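Local coordinates for type IV pilus assembly protein PilF (PDB 5OIU), which probably hydrolyses ATP as a hexameric AAA+ motor that powers the assembly of type IV pili, at residues A330-A344 / K355-D369. Residues are numbered along the deposited sequence; the frame is centred on the assembly and turned at random.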
ATOM      1  N   ALA C 330      -6.880 -32.312  18.077  1.00 37.02           N
ATOM      2  CA  ALA C 330      -6.774 -31.171  17.187  1.00 33.75           C
ATOM      3  C   ALA C 330      -7.986 -30.270  17.346  1.00 35.64           C
ATOM      4  O   ALA C 330      -9.083 -30.732  17.672  1.00 30.64           O
ATOM      5  CB  ALA C 330      -6.649 -31.619  15.733  1.00 31.11           C
ATOM      6  N   ILE C 331      -7.766 -28.968  17.117  1.00 33.85           N
ATOM      7  CA  ILE C 331      -8.823 -27.967  17.034  1.00 35.45           C
ATOM      8  C   ILE C 331      -8.683 -27.235  15.700  1.00 38.17           C
ATOM      9  O   ILE C 331      -7.578 -27.049  15.176  1.00 31.44           O
ATOM     10  CB  ILE C 331      -8.774 -26.990  18.234  1.00 39.53           C
ATOM     11  CG1 ILE C 331      -7.600 -26.015  18.128  1.00 33.77           C
ATOM     12  CG2 ILE C 331      -8.640 -27.749  19.548  1.00 34.48           C
ATOM     13  CD1 ILE C 331      -7.417 -25.212  19.395  1.00 34.50           C
ATOM     14  N   HIS C 332      -9.816 -26.811  15.143  1.00 37.15           N
ATOM     15  CA  HIS C 332      -9.848 -26.461  13.733  1.00 34.56           C
ATOM     16  C   HIS C 332     -10.505 -25.116  13.468  1.00 39.83           C
ATOM     17  O   HIS C 332     -11.424 -24.686  14.169  1.00 38.82           O
ATOM     18  CB  HIS C 332     -10.581 -27.516  12.948  1.00 37.60           C
ATOM     19  CG  HIS C 332      -9.993 -28.886  13.082  1.00 39.81           C
ATOM     20  ND1 HIS C 332     -10.607 -29.893  13.801  1.00 40.32           N
ATOM     21  CD2 HIS C 332      -8.861 -29.423  12.569  1.00 37.29           C
ATOM     22  CE1 HIS C 332      -9.869 -30.986  13.737  1.00 42.00           C
ATOM     23  NE2 HIS C 332      -8.807 -30.730  12.989  1.00 41.05           N
ATOM     24  N   GLU C 333     -10.023 -24.476  12.411  1.00 40.05           N
ATOM     25  CA  GLU C 333     -10.649 -23.304  11.823  1.00 39.05           C
ATOM     26  C   GLU C 333     -10.712 -23.525  10.316  1.00 38.46           C
ATOM     27  O   GLU C 333      -9.661 -23.643   9.670  1.00 38.16           O
ATOM     28  CB  GLU C 333      -9.839 -22.060  12.157  1.00 37.03           C
ATOM     29  CG  GLU C 333     -10.557 -20.776  11.949  1.00 44.49           C
ATOM     30  CD  GLU C 333      -9.755 -19.626  12.473  1.00 46.76           C
ATOM     31  OE1 GLU C 333      -8.804 -19.212  11.769  1.00 46.11           O
ATOM     32  OE2 GLU C 333     -10.054 -19.171  13.605  1.00 47.13           O
ATOM     33  N   LEU C 334     -11.932 -23.602   9.758  1.00 33.82           N
ATOM     34  CA  LEU C 334     -12.133 -23.992   8.352  1.00 38.99           C
ATOM     35  C   LEU C 334     -12.809 -22.861   7.585  1.00 40.14           C
ATOM     36  O   LEU C 334     -14.025 -22.662   7.685  1.00 41.26           O
ATOM     37  CB  LEU C 334     -12.940 -25.284   8.218  1.00 33.58           C
ATOM     38  CG  LEU C 334     -13.291 -25.695   6.771  1.00 43.24           C
ATOM     39  CD1 LEU C 334     -12.077 -25.833   5.868  1.00 38.13           C
ATOM     40  CD2 LEU C 334     -14.120 -26.993   6.725  1.00 43.01           C
ATOM     41  N   LEU C 335     -12.007 -22.151   6.798  1.00 37.72           N
ATOM     42  CA  LEU C 335     -12.470 -21.073   5.940  1.00 40.11           C
ATOM     43  C   LEU C 335     -12.821 -21.671   4.584  1.00 44.52           C
ATOM     44  O   LEU C 335     -11.924 -22.025   3.807  1.00 37.92           O
ATOM     45  CB  LEU C 335     -11.395 -19.998   5.810  1.00 39.86           C
ATOM     46  CG  LEU C 335     -11.778 -18.649   5.199  1.00 44.63           C
ATOM     47  CD1 LEU C 335     -10.750 -17.607   5.563  1.00 43.19           C
ATOM     48  CD2 LEU C 335     -11.900 -18.728   3.691  1.00 44.41           C
ATOM     49  N   VAL C 336     -14.127 -21.784   4.308  1.00 49.39           N
ATOM     50  CA  VAL C 336     -14.640 -22.261   3.025  1.00 46.11           C
ATOM     51  C   VAL C 336     -14.971 -21.050   2.164  1.00 46.83           C
ATOM     52  O   VAL C 336     -15.751 -20.175   2.570  1.00 50.62           O
ATOM     53  CB  VAL C 336     -15.870 -23.169   3.207  1.00 48.22           C
ATOM     54  CG1 VAL C 336     -16.349 -23.699   1.867  1.00 46.06           C
ATOM     55  CG2 VAL C 336     -15.552 -24.318   4.130  1.00 44.14           C
ATOM     56  N   VAL C 337     -14.385 -21.006   0.973  1.00 44.99           N
ATOM     57  CA  VAL C 337     -14.442 -19.828   0.115  1.00 48.20           C
ATOM     58  C   VAL C 337     -15.753 -19.818  -0.668  1.00 56.08           C
ATOM     59  O   VAL C 337     -16.090 -20.794  -1.348  1.00 50.21           O
ATOM     60  CB  VAL C 337     -13.231 -19.809  -0.831  1.00 47.81           C
ATOM     61  CG1 VAL C 337     -13.340 -18.665  -1.835  1.00 50.53           C
ATOM     62  CG2 VAL C 337     -11.948 -19.717  -0.025  1.00 42.00           C
ATOM     63  N   ASP C 338     -16.491 -18.707  -0.592  1.00 56.94           N
ATOM     64  CA  ASP C 338     -17.697 -18.501  -1.390  1.00 55.46           C
ATOM     65  C   ASP C 338     -17.548 -17.235  -2.225  1.00 56.03           C
ATOM     66  O   ASP C 338     -16.459 -16.664  -2.333  1.00 57.15           O
ATOM     67  CB  ASP C 338     -18.953 -18.432  -0.526  1.00 62.94           C
ATOM     68  CG  ASP C 338     -18.811 -17.446   0.615  1.00 69.99           C
ATOM     69  OD1 ASP C 338     -18.432 -16.270   0.360  1.00 65.98           O
ATOM     70  OD2 ASP C 338     -19.075 -17.860   1.768  1.00 71.41           O
ATOM     71  N   ASP C 339     -18.654 -16.807  -2.838  1.00 60.42           N
ATOM     72  CA  ASP C 339     -18.609 -15.640  -3.712  1.00 63.47           C
ATOM     73  C   ASP C 339     -18.162 -14.410  -2.941  1.00 59.69           C
ATOM     74  O   ASP C 339     -17.376 -13.594  -3.447  1.00 57.93           O
ATOM     75  CB  ASP C 339     -19.976 -15.387  -4.343  1.00 63.26           C
ATOM     76  CG  ASP C 339     -20.700 -16.660  -4.689  1.00 74.49           C
ATOM     77  OD1 ASP C 339     -20.334 -17.272  -5.719  1.00 84.00           O
ATOM     78  OD2 ASP C 339     -21.615 -17.048  -3.924  1.00 76.98           O
ATOM     79  N   GLU C 340     -18.638 -14.271  -1.703  1.00 56.02           N
ATOM     80  CA  GLU C 340     -18.350 -13.066  -0.937  1.00 60.54           C
ATOM     81  C   GLU C 340     -16.865 -12.967  -0.620  1.00 57.29           C
ATOM     82  O   GLU C 340     -16.250 -11.907  -0.808  1.00 49.35           O
ATOM     83  CB  GLU C 340     -19.187 -13.045   0.334  1.00 56.66           C
ATOM     84  CG  GLU C 340     -19.592 -11.650   0.716  1.00 63.46           C
ATOM     85  CD  GLU C 340     -20.337 -11.622   2.023  1.00 67.48           C
ATOM     86  OE1 GLU C 340     -20.918 -12.674   2.385  1.00 65.99           O
ATOM     87  OE2 GLU C 340     -20.330 -10.557   2.684  1.00 67.44           O
ATOM     88  N   ILE C 341     -16.269 -14.072  -0.148  1.00 52.48           N
ATOM     89  CA  ILE C 341     -14.833 -14.095   0.118  1.00 47.40           C
ATOM     90  C   ILE C 341     -14.050 -13.856  -1.167  1.00 51.83           C
ATOM     91  O   ILE C 341     -13.114 -13.044  -1.204  1.00 47.32           O
ATOM     92  CB  ILE C 341     -14.435 -15.422   0.781  1.00 44.46           C
ATOM     93  CG1 ILE C 341     -14.960 -15.462   2.209  1.00 48.41           C
ATOM     94  CG2 ILE C 341     -12.934 -15.589   0.754  1.00 49.37           C
ATOM     95  CD1 ILE C 341     -15.357 -16.848   2.653  1.00 56.65           C
ATOM     96  N   ARG C 342     -14.418 -14.569  -2.241  1.00 53.23           N
ATOM     97  CA  ARG C 342     -13.806 -14.332  -3.546  1.00 52.77           C
ATOM     98  C   ARG C 342     -13.852 -12.855  -3.881  1.00 51.33           C
ATOM     99  O   ARG C 342     -12.837 -12.249  -4.236  1.00 51.40           O
ATOM    100  CB  ARG C 342     -14.518 -15.159  -4.628  1.00 56.01           C
ATOM    101  CG  ARG C 342     -13.914 -16.537  -4.842  1.00 52.01           C
ATOM    102  CD  ARG C 342     -14.577 -17.306  -5.950  1.00 51.29           C
ATOM    103  NE  ARG C 342     -14.983 -18.639  -5.506  1.00 59.09           N
ATOM    104  CZ  ARG C 342     -16.230 -18.964  -5.168  1.00 57.95           C
ATOM    105  NH1 ARG C 342     -17.193 -18.057  -5.232  1.00 62.43           N
ATOM    106  NH2 ARG C 342     -16.520 -20.197  -4.773  1.00 58.36           N
ATOM    107  N   HIS C 343     -15.029 -12.255  -3.712  1.00 52.08           N
ATOM    108  CA  HIS C 343     -15.194 -10.820  -3.909  1.00 61.20           C
ATOM    109  C   HIS C 343     -14.258 -10.019  -2.992  1.00 57.82           C
ATOM    110  O   HIS C 343     -13.660  -9.020  -3.419  1.00 55.79           O
ATOM    111  CB  HIS C 343     -16.680 -10.485  -3.697  1.00 61.54           C
ATOM    112  CG  HIS C 343     -17.026  -9.040  -3.857  1.00 70.92           C
ATOM    113  ND1 HIS C 343     -16.245  -8.153  -4.571  1.00 76.23           N
ATOM    114  CD2 HIS C 343     -18.080  -8.327  -3.393  1.00 71.26           C
ATOM    115  CE1 HIS C 343     -16.801  -6.955  -4.534  1.00 78.75           C
ATOM    116  NE2 HIS C 343     -17.917  -7.035  -3.829  1.00 83.71           N
ATOM    117  N   ALA C 344     -14.071 -10.466  -1.743  1.00 51.91           N
ATOM    118  CA  ALA C 344     -13.207  -9.710  -0.834  1.00 52.84           C
ATOM    119  C   ALA C 344     -11.739  -9.824  -1.228  1.00 51.21           C
ATOM    120  O   ALA C 344     -10.978  -8.863  -1.065  1.00 49.02           O
ATOM    121  CB  ALA C 344     -13.406 -10.166   0.609  1.00 44.31           C
ATOM    122  N   LYS C 355     -11.667 -12.489   7.646  1.00 42.67           N
ATOM    123  CA  LYS C 355     -11.981 -13.298   8.817  1.00 43.92           C
ATOM    124  C   LYS C 355     -13.363 -12.973   9.366  1.00 46.06           C
ATOM    125  O   LYS C 355     -14.112 -13.879   9.741  1.00 42.56           O
ATOM    126  CB  LYS C 355     -10.918 -13.106   9.906  1.00 46.78           C
ATOM    127  CG  LYS C 355     -10.860 -14.272  10.930  1.00 40.55           C
ATOM    128  CD  LYS C 355     -10.426 -13.809  12.306  1.00 47.79           C
ATOM    129  CE  LYS C 355      -9.860 -14.951  13.158  1.00 48.84           C
ATOM    130  NZ  LYS C 355      -8.381 -14.797  13.398  1.00 54.80           N
ATOM    131  N   GLU C 356     -13.722 -11.686   9.427  1.00 47.44           N
ATOM    132  CA  GLU C 356     -15.051 -11.353   9.926  1.00 48.01           C
ATOM    133  C   GLU C 356     -16.133 -11.695   8.903  1.00 50.67           C
ATOM    134  O   GLU C 356     -17.231 -12.120   9.292  1.00 50.60           O
ATOM    135  CB  GLU C 356     -15.103  -9.884  10.338  1.00 52.68           C
ATOM    136  CG  GLU C 356     -14.379  -9.599  11.696  1.00 62.31           C
ATOM    137  CD  GLU C 356     -14.570 -10.710  12.766  1.00 67.18           C
ATOM    138  OE1 GLU C 356     -15.748 -10.947  13.165  1.00 65.31           O
ATOM    139  OE2 GLU C 356     -13.555 -11.333  13.211  1.00 59.26           O
ATOM    140  N   ILE C 357     -15.846 -11.551   7.603  1.00 46.12           N
ATOM    141  CA  ILE C 357     -16.785 -12.046   6.594  1.00 52.13           C
ATOM    142  C   ILE C 357     -16.985 -13.551   6.745  1.00 48.83           C
ATOM    143  O   ILE C 357     -18.120 -14.041   6.788  1.00 49.83           O
ATOM    144  CB  ILE C 357     -16.314 -11.706   5.168  1.00 51.07           C
ATOM    145  CG1 ILE C 357     -16.414 -10.209   4.879  1.00 47.25           C
ATOM    146  CG2 ILE C 357     -17.147 -12.501   4.168  1.00 51.41           C
ATOM    147  CD1 ILE C 357     -15.332  -9.716   3.934  1.00 40.48           C
ATOM    148  N   ALA C 358     -15.883 -14.310   6.816  1.00 42.02           N
ATOM    149  CA  ALA C 358     -16.012 -15.764   6.929  1.00 44.10           C
ATOM    150  C   ALA C 358     -16.717 -16.159   8.212  1.00 48.16           C
ATOM    151  O   ALA C 358     -17.434 -17.164   8.246  1.00 51.42           O
ATOM    152  CB  ALA C 358     -14.640 -16.442   6.859  1.00 40.64           C
ATOM    153  N   ARG C 359     -16.527 -15.379   9.279  1.00 47.53           N
ATOM    154  CA  ARG C 359     -17.179 -15.688  10.541  1.00 49.76           C
ATOM    155  C   ARG C 359     -18.669 -15.408  10.463  1.00 51.40           C
ATOM    156  O   ARG C 359     -19.477 -16.144  11.043  1.00 52.38           O
ATOM    157  CB  ARG C 359     -16.540 -14.879  11.662  1.00 45.10           C
ATOM    158  CG  ARG C 359     -15.318 -15.506  12.204  1.00 47.84           C
ATOM    159  CD  ARG C 359     -15.459 -15.570  13.666  1.00 49.66           C
ATOM    160  NE  ARG C 359     -15.332 -14.243  14.229  1.00 46.33           N
ATOM    161  CZ  ARG C 359     -15.615 -13.952  15.491  1.00 56.28           C
ATOM    162  NH1 ARG C 359     -16.039 -14.907  16.316  1.00 52.77           N
ATOM    163  NH2 ARG C 359     -15.463 -12.709  15.926  1.00 64.98           N
ATOM    164  N   ARG C 360     -19.046 -14.339   9.755  1.00 49.70           N
ATOM    165  CA  ARG C 360     -20.456 -13.992   9.621  1.00 55.72           C
ATOM    166  C   ARG C 360     -21.216 -15.095   8.891  1.00 56.88           C
ATOM    167  O   ARG C 360     -22.240 -15.586   9.381  1.00 60.54           O
ATOM    168  CB  ARG C 360     -20.592 -12.650   8.897  1.00 61.51           C
ATOM    169  CG  ARG C 360     -21.934 -11.967   9.114  1.00 63.99           C
ATOM    170  CD  ARG C 360     -21.965 -10.561   8.520  1.00 67.85           C
ATOM    171  NE  ARG C 360     -21.138 -10.404   7.320  1.00 73.50           N
ATOM    172  CZ  ARG C 360     -21.377 -10.978   6.136  1.00 69.55           C
ATOM    173  NH1 ARG C 360     -22.422 -11.786   5.958  1.00 58.45           N
ATOM    174  NH2 ARG C 360     -20.547 -10.749   5.124  1.00 64.85           N
ATOM    175  N   LYS C 361     -20.704 -15.526   7.725  1.00 58.51           N
ATOM    176  CA  LYS C 361     -21.257 -16.665   6.972  1.00 59.06           C
ATOM    177  C   LYS C 361     -21.131 -17.997   7.720  1.00 55.91           C
ATOM    178  O   LYS C 361     -21.429 -19.046   7.132  1.00 59.20           O
ATOM    179  CB  LYS C 361     -20.587 -16.764   5.599  1.00 50.00           C
ATOM    180  CG  LYS C 361     -20.506 -15.419   4.891  1.00 55.03           C
ATOM    181  CD  LYS C 361     -20.316 -15.545   3.376  1.00 66.07           C
ATOM    182  CE  LYS C 361     -21.534 -16.161   2.655  1.00 61.32           C
ATOM    183  NZ  LYS C 361     -22.859 -15.756   3.199  1.00 65.17           N
ATOM    184  N   GLY C 362     -20.693 -18.030   8.970  1.00 53.77           N
ATOM    185  CA  GLY C 362     -20.787 -19.215   9.791  1.00 56.31           C
ATOM    186  C   GLY C 362     -19.516 -20.023  10.065  1.00 52.02           C
ATOM    187  O   GLY C 362     -19.631 -21.186  10.461  1.00 61.44           O
ATOM    188  N   MET C 363     -18.329 -19.450   9.883  1.00 51.21           N
ATOM    189  CA  MET C 363     -17.097 -20.149  10.227  1.00 46.34           C
ATOM    190  C   MET C 363     -16.812 -20.044  11.715  1.00 45.51           C
ATOM    191  O   MET C 363     -16.773 -18.931  12.260  1.00 42.24           O
ATOM    192  CB  MET C 363     -15.915 -19.575   9.465  1.00 44.15           C
ATOM    193  CG  MET C 363     -14.596 -20.102   9.957  1.00 39.42           C
ATOM    194  SD  MET C 363     -13.257 -19.298   9.090  1.00 48.50           S
ATOM    195  CE  MET C 363     -12.680 -18.170  10.354  1.00 44.72           C
ATOM    196  N   LYS C 364     -16.602 -21.195  12.367  1.00 38.90           N
ATOM    197  CA  LYS C 364     -16.112 -21.207  13.739  1.00 40.38           C
ATOM    198  C   LYS C 364     -14.599 -21.006  13.773  1.00 46.53           C
ATOM    199  O   LYS C 364     -13.865 -21.525  12.917  1.00 41.67           O
ATOM    200  CB  LYS C 364     -16.474 -22.514  14.436  1.00 43.42           C
ATOM    201  CG  LYS C 364     -17.937 -22.850  14.374  1.00 53.23           C
ATOM    202  CD  LYS C 364     -18.484 -23.239  15.740  1.00 58.28           C
ATOM    203  CE  LYS C 364     -19.947 -22.781  15.908  1.00 65.07           C
ATOM    204  NZ  LYS C 364     -20.086 -21.363  16.395  1.00 67.94           N
ATOM    205  N   THR C 365     -14.137 -20.239  14.770  1.00 44.82           N
ATOM    206  CA  THR C 365     -12.709 -20.007  14.971  1.00 45.67           C
ATOM    207  C   THR C 365     -12.091 -21.125  15.796  1.00 39.26           C
ATOM    208  O   THR C 365     -12.785 -21.916  16.433  1.00 37.34           O
ATOM    209  CB  THR C 365     -12.421 -18.694  15.706  1.00 38.38           C
ATOM    210  OG1 THR C 365     -12.966 -18.761  17.029  1.00 39.86           O
ATOM    211  CG2 THR C 365     -12.970 -17.514  14.983  1.00 38.48           C
ATOM    212  N   LEU C 366     -10.753 -21.138  15.801  1.00 36.82           N
ATOM    213  CA  LEU C 366      -9.987 -22.057  16.634  1.00 39.16           C
ATOM    214  C   LEU C 366     -10.468 -22.053  18.086  1.00 40.15           C
ATOM    215  O   LEU C 366     -10.642 -23.109  18.706  1.00 32.11           O
ATOM    216  CB  LEU C 366      -8.514 -21.671  16.592  1.00 36.61           C
ATOM    217  CG  LEU C 366      -7.633 -21.928  15.383  1.00 43.69           C
ATOM    218  CD1 LEU C 366      -6.221 -21.412  15.698  1.00 34.12           C
ATOM    219  CD2 LEU C 366      -7.647 -23.412  15.032  1.00 36.30           C
ATOM    220  N   ARG C 367     -10.649 -20.861  18.655  1.00 40.79           N
ATOM    221  CA  ARG C 367     -10.974 -20.767  20.071  1.00 37.49           C
ATOM    222  C   ARG C 367     -12.410 -21.198  20.329  1.00 42.52           C
ATOM    223  O   ARG C 367     -12.700 -21.855  21.342  1.00 40.74           O
ATOM    224  CB  ARG C 367     -10.728 -19.346  20.554  1.00 41.05           C
ATOM    225  CG  ARG C 367     -10.974 -19.139  22.023  1.00 46.17           C
ATOM    226  CD  ARG C 367     -10.901 -17.668  22.320  1.00 45.73           C
ATOM    227  NE  ARG C 367      -9.543 -17.234  22.607  1.00 51.48           N
ATOM    228  CZ  ARG C 367      -9.070 -16.019  22.330  1.00 54.65           C
ATOM    229  NH1 ARG C 367      -9.855 -15.113  21.736  1.00 46.40           N
ATOM    230  NH2 ARG C 367      -7.814 -15.712  22.651  1.00 43.63           N
ATOM    231  N   GLU C 368     -13.318 -20.860  19.410  1.00 38.05           N
ATOM    232  CA  GLU C 368     -14.674 -21.391  19.480  1.00 37.72           C
ATOM    233  C   GLU C 368     -14.664 -22.916  19.397  1.00 40.66           C
ATOM    234  O   GLU C 368     -15.277 -23.602  20.225  1.00 44.04           O
ATOM    235  CB  GLU C 368     -15.525 -20.778  18.367  1.00 43.39           C
ATOM    236  CG  GLU C 368     -16.040 -19.363  18.672  1.00 41.26           C
ATOM    237  CD  GLU C 368     -16.363 -18.580  17.408  1.00 46.43           C
ATOM    238  OE1 GLU C 368     -16.360 -19.192  16.325  1.00 53.44           O
ATOM    239  OE2 GLU C 368     -16.615 -17.355  17.482  1.00 50.69           O
ATOM    240  N   ASP C 369     -13.954 -23.468  18.411  1.00 38.88           N
ATOM    241  CA  ASP C 369     -13.820 -24.916  18.312  1.00 36.80           C
ATOM    242  C   ASP C 369     -13.168 -25.482  19.567  1.00 42.22           C
ATOM    243  O   ASP C 369     -13.628 -26.489  20.127  1.00 45.37           O
ATOM    244  CB  ASP C 369     -13.013 -25.286  17.059  1.00 35.46           C
ATOM    245  CG  ASP C 369     -13.112 -26.779  16.704  1.00 43.69           C
ATOM    246  OD1 ASP C 369     -14.194 -27.215  16.227  1.00 50.94           O
ATOM    247  OD2 ASP C 369     -12.102 -27.512  16.880  1.00 38.82           O
TER
HETATM  248  O   HOH W   1     -13.500 -28.941  14.403  1.00 40.26           O
HETATM  249  O   HOH W   2     -13.866 -25.675  13.690  1.00 45.60           O
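The backbone N-H of His332 is taken by the side chain of Asp369, His332 N to Asp369 OD2 being 3.0 Å, and the donor approaches from well above the carboxylate plane (57° out of it). The same oxygen also forms a salt bridge with Lys373, which in addition bonds the carbonyl of Ala330, a residue touching the bound ATP. Asp369 OD1 is served by water: one molecule donates to it at 2.6 Å and lies in the plane of the His332 ring beside ND1, while a second donates to His332 O and, weakly, to OD1. The next residue, Glu333, reaches across with CG anti to its backbone N (chi1 -164°), and its OE2 accepts from Leu366 N at 3.0 Å, at the start of helix 366-374. That helix opens with a capping box, Glu368 N donating to Thr365 OG1 and Thr365 N to Glu368 OE1. The other oxygen of Glu333, OE1, receives a weak bond from Ala248 N. Strand 328-336 is the edge strand of the mixed P-loop NTPase sheet, paired antiparallel with strand 269-281; the segment 355-369 runs along its outer side. Between the polar ends, Met363 lays its sulfur against Leu335, SD to CB 3.8 Å, and turns its methyl onto Glu333 CG. Leu335 CG also meets Ala358 CB. The helical segments 339-344 and 355-360 run nearly antiparallel (173°), with Ile357 CD1 on Ala344 CB at 3.9 Å. A Schellman motif at Gly362 ends helix 351-360, while Asp338 OD1 caps helix 339-347 by accepting from Ile341 N at 3.1 Å. Along the solvent side, Glu340 OE2 lies near the guanidinium plane of Arg360 in a salt bridge modelled too short for its details to be trusted, and Glu340 bridges more distantly to Lys361, OE1 to NZ 3.7 Å.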